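Local structure of orotidine 5'-phosphate decarboxylase (Sulfolobus solfataricus, 4DBD) at residues Val162-Gly167 and Tyr183-Arg188. The protein probably catalyses the decarboxylation of orotidine 5'-monophosphate to uridine 5'-monophosphate, the last step of de novo UMP synthesis. Numbering follows the deposited sequence.
Sequences VSPGMG and YEIIGR. With SO4 (sulfate ion), chain B.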
ATOM      1  N   VAL A 162      14.321  -9.670   6.707  1.00 17.67           N
ATOM      2  CA  VAL A 162      14.258  -8.446   7.505  1.00 16.72           C
ATOM      3  C   VAL A 162      13.017  -8.521   8.376  1.00 16.79           C
ATOM      4  O   VAL A 162      11.966  -9.026   7.944  1.00 17.46           O
ATOM      5  CB  VAL A 162      14.243  -7.174   6.627  1.00 24.68           C
ATOM      6  CG1 VAL A 162      15.555  -7.057   5.853  1.00 16.90           C
ATOM      7  CG2 VAL A 162      13.035  -7.179   5.689  1.00 16.94           C
ATOM      8  N   SER A 163      13.152  -8.067   9.619  1.00 16.97           N
ATOM      9  CA  SER A 163      12.113  -8.304  10.617  1.00 17.83           C
ATOM     10  C   SER A 163      11.777  -7.065  11.417  1.00 21.54           C
ATOM     11  O   SER A 163      12.563  -6.627  12.251  1.00 21.04           O
ATOM     12  CB  SER A 163      12.548  -9.408  11.585  1.00 18.83           C
ATOM     13  OG  SER A 163      12.666 -10.650  10.927  1.00 23.64           O
ATOM     14  N   PRO A 164      10.583  -6.513  11.178  1.00 21.27           N
ATOM     15  CA  PRO A 164      10.093  -5.362  11.937  1.00 26.64           C
ATOM     16  C   PRO A 164       9.378  -5.849  13.182  1.00 27.17           C
ATOM     17  O   PRO A 164       9.402  -7.045  13.461  1.00 31.34           O
ATOM     18  CB  PRO A 164       9.114  -4.696  10.963  1.00 28.01           C
ATOM     19  CG  PRO A 164       8.611  -5.815  10.103  1.00 33.49           C
ATOM     20  CD  PRO A 164       9.668  -6.902  10.088  1.00 24.21           C
ATOM     21  N   GLY A 165       8.775  -4.935  13.933  1.00 32.31           N
ATOM     22  CA  GLY A 165       8.068  -5.308  15.143  1.00 35.73           C
ATOM     23  C   GLY A 165       8.957  -5.437  16.370  1.00 33.89           C
ATOM     24  O   GLY A 165       8.517  -5.973  17.385  1.00 34.76           O
ATOM     25  N   MET A 166      10.197  -4.952  16.280  1.00 29.80           N
ATOM     26  CA  MET A 166      11.101  -4.940  17.435  1.00 31.31           C
ATOM     27  C   MET A 166      10.907  -3.652  18.239  1.00 29.62           C
ATOM     28  O   MET A 166      10.811  -2.554  17.661  1.00 32.49           O
ATOM     29  CB  MET A 166      12.573  -5.081  17.009  1.00 26.77           C
ATOM     30  CG  MET A 166      12.845  -6.154  15.972  1.00 37.99           C
ATOM     31  SD  MET A 166      12.051  -7.733  16.338  1.00 39.89           S
ATOM     32  CE  MET A 166      13.064  -8.396  17.673  1.00 28.70           C
ATOM     33  N   GLY A 167      10.839  -3.800  19.562  1.00 30.15           N
ATOM     34  CA  GLY A 167      10.636  -2.675  20.453  1.00 25.49           C
ATOM     35  C   GLY A 167       9.193  -2.465  20.886  1.00 35.96           C
ATOM     36  O   GLY A 167       8.698  -3.141  21.795  1.00 44.71           O
ATOM     37  N   TYR A 183      18.430  -8.729   9.432  1.00 18.67           N
ATOM     38  CA  TYR A 183      18.346  -7.384   9.962  1.00 21.04           C
ATOM     39  C   TYR A 183      17.041  -7.186  10.710  1.00 18.51           C
ATOM     40  O   TYR A 183      16.024  -7.813  10.385  1.00 17.84           O
ATOM     41  CB  TYR A 183      18.457  -6.373   8.813  1.00 18.00           C
ATOM     42  CG  TYR A 183      19.711  -6.583   8.022  1.00 19.46           C
ATOM     43  CD1 TYR A 183      20.945  -6.164   8.509  1.00 19.81           C
ATOM     44  CD2 TYR A 183      19.669  -7.211   6.784  1.00 24.49           C
ATOM     45  CE1 TYR A 183      22.106  -6.369   7.774  1.00 27.74           C
ATOM     46  CE2 TYR A 183      20.811  -7.426   6.049  1.00 25.26           C
ATOM     47  CZ  TYR A 183      22.028  -7.006   6.546  1.00 25.65           C
ATOM     48  OH  TYR A 183      23.164  -7.229   5.800  1.00 33.27           O
ATOM     49  N   GLU A 184      17.085  -6.329  11.723  1.00 20.46           N
ATOM     50  CA  GLU A 184      15.886  -5.926  12.445  1.00 17.61           C
ATOM     51  C   GLU A 184      15.470  -4.507  12.106  1.00 20.61           C
ATOM     52  O   GLU A 184      16.285  -3.573  12.120  1.00 20.30           O
ATOM     53  CB  GLU A 184      16.070  -6.101  13.964  1.00 24.27           C
ATOM     54  CG  GLU A 184      15.810  -7.529  14.401  1.00 22.29           C
ATOM     55  CD  GLU A 184      16.116  -7.788  15.876  1.00 24.14           C
ATOM     56  OE1 GLU A 184      15.986  -6.873  16.726  1.00 21.84           O
ATOM     57  OE2 GLU A 184      16.492  -8.930  16.175  1.00 18.71           O
ATOM     58  N   ILE A 185      14.191  -4.357  11.779  1.00 18.58           N
ATOM     59  CA  ILE A 185      13.625  -3.056  11.466  1.00 18.81           C
ATOM     60  C   ILE A 185      13.047  -2.450  12.727  1.00 21.87           C
ATOM     61  O   ILE A 185      12.172  -3.035  13.366  1.00 19.50           O
ATOM     62  CB  ILE A 185      12.521  -3.188  10.430  1.00 14.79           C
ATOM     63  CG1 ILE A 185      13.129  -3.672   9.113  1.00 17.70           C
ATOM     64  CG2 ILE A 185      11.796  -1.850  10.252  1.00 21.29           C
ATOM     65  CD1 ILE A 185      12.144  -4.274   8.152  1.00 20.11           C
ATOM     66  N   ILE A 186      13.541  -1.272  13.070  1.00 16.46           N
ATOM     67  CA  ILE A 186      13.204  -0.616  14.321  1.00 17.39           C
ATOM     68  C   ILE A 186      12.833   0.833  14.056  1.00 20.99           C
ATOM     69  O   ILE A 186      13.578   1.576  13.402  1.00 17.05           O
ATOM     70  CB  ILE A 186      14.383  -0.714  15.311  1.00 19.20           C
ATOM     71  CG1 ILE A 186      14.819  -2.177  15.434  1.00 21.07           C
ATOM     72  CG2 ILE A 186      13.996  -0.140  16.671  1.00 23.48           C
ATOM     73  CD1 ILE A 186      16.059  -2.398  16.266  1.00 24.33           C
ATOM     74  N   GLY A 187      11.662   1.224  14.543  1.00 17.09           N
ATOM     75  CA  GLY A 187      11.147   2.559  14.320  1.00 16.77           C
ATOM     76  C   GLY A 187      11.076   3.358  15.602  1.00 17.57           C
ATOM     77  O   GLY A 187      12.056   3.984  16.001  1.00 17.19           O
ATOM     78  N   ARG A 188       9.922   3.307  16.264  1.00 15.09           N
ATOM     79  CA  ARG A 188       9.643   4.170  17.418  1.00 20.01           C
ATOM     80  C   ARG A 188      10.692   4.089  18.523  1.00 19.39           C
ATOM     81  O   ARG A 188      11.013   5.104  19.148  1.00 21.20           O
ATOM     82  CB  ARG A 188       8.255   3.859  17.998  1.00 21.02           C
ATOM     83  CG  ARG A 188       7.118   4.524  17.231  1.00 27.29           C
ATOM     84  CD  ARG A 188       5.782   3.958  17.629  1.00 27.15           C
ATOM     85  NE  ARG A 188       5.536   2.678  16.972  1.00 28.27           N
ATOM     86  CZ  ARG A 188       4.401   1.997  17.080  1.00 29.92           C
ATOM     87  NH1 ARG A 188       3.415   2.484  17.825  1.00 26.62           N
ATOM     88  NH2 ARG A 188       4.254   0.839  16.437  1.00 25.10           N
TER
HETATM   89  S   SO4 B 301       7.912   0.512  14.902  0.69 23.19           S
HETATM   90  O1  SO4 B 301       7.802   0.422  13.443  0.69 25.35           O
HETATM   91  O2  SO4 B 301       7.703   1.887  15.328  0.69 18.71           O
HETATM   92  O3  SO4 B 301       6.885  -0.330  15.526  0.69 25.33           O
HETATM   93  O4  SO4 B 301       9.237   0.050  15.315  0.69 25.20           O
HETATM   94  O   HOH W   1       9.789  -2.243  13.700  1.00 35.20           O
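The probable phosphate-binding end of this TIM barrel forms where strands 160-163 and 183-186, neighbours in the closed sheet, run out into loops. Two backbone hydrogen bonds join them here in parallel: Ser163 N reaches Tyr183 O at 3.0 Å, and Ile185 N meets Ser163 O at 2.8 Å, the donor standing 55° out of the carbonyl plane. Val162 and Ile185 pack on the barrel-interior side, where Ile7 of strand 6-10 touches both; CD1 of Ile185 lies 3.9 Å from Val162 CB, while its CB sits beside the Pro164 ring. Toward helix 175-179, the Met166 chain, bent at chi2 and chi3, crosses the Glu184 side chain at about a right angle, its CG and CE both against Glu184 OE1 (3.3 and 3.4 Å). That carboxylate is held by the backbone N atoms of Gly174 and Val177.

Beyond the strands, a water accepts from Gly165 N and donates to sulfate O4, joining the Gly165 backbone to the ion. Sulfate O2 receives two bonds from Arg188, from N and from NE, each 2.8 Å, the latter nearly straight at 170°; NH2 donates to O3, and the guanidinium meets the ion edge-on, with the sulfur in its plane. Gly187 N and Gln169 add further bonds, and Tyr67 of the second subunit makes a cation-pi contact with Arg188. A leucine in its place would probably leave the anion without the guanidinium charge and two side-chain bonds, and that tyrosine without its cation. The sulfate probably marks the substrate phosphate position, as in the phosphate-binding sites formed by the seventh and eighth strand-loop units of TIM barrels.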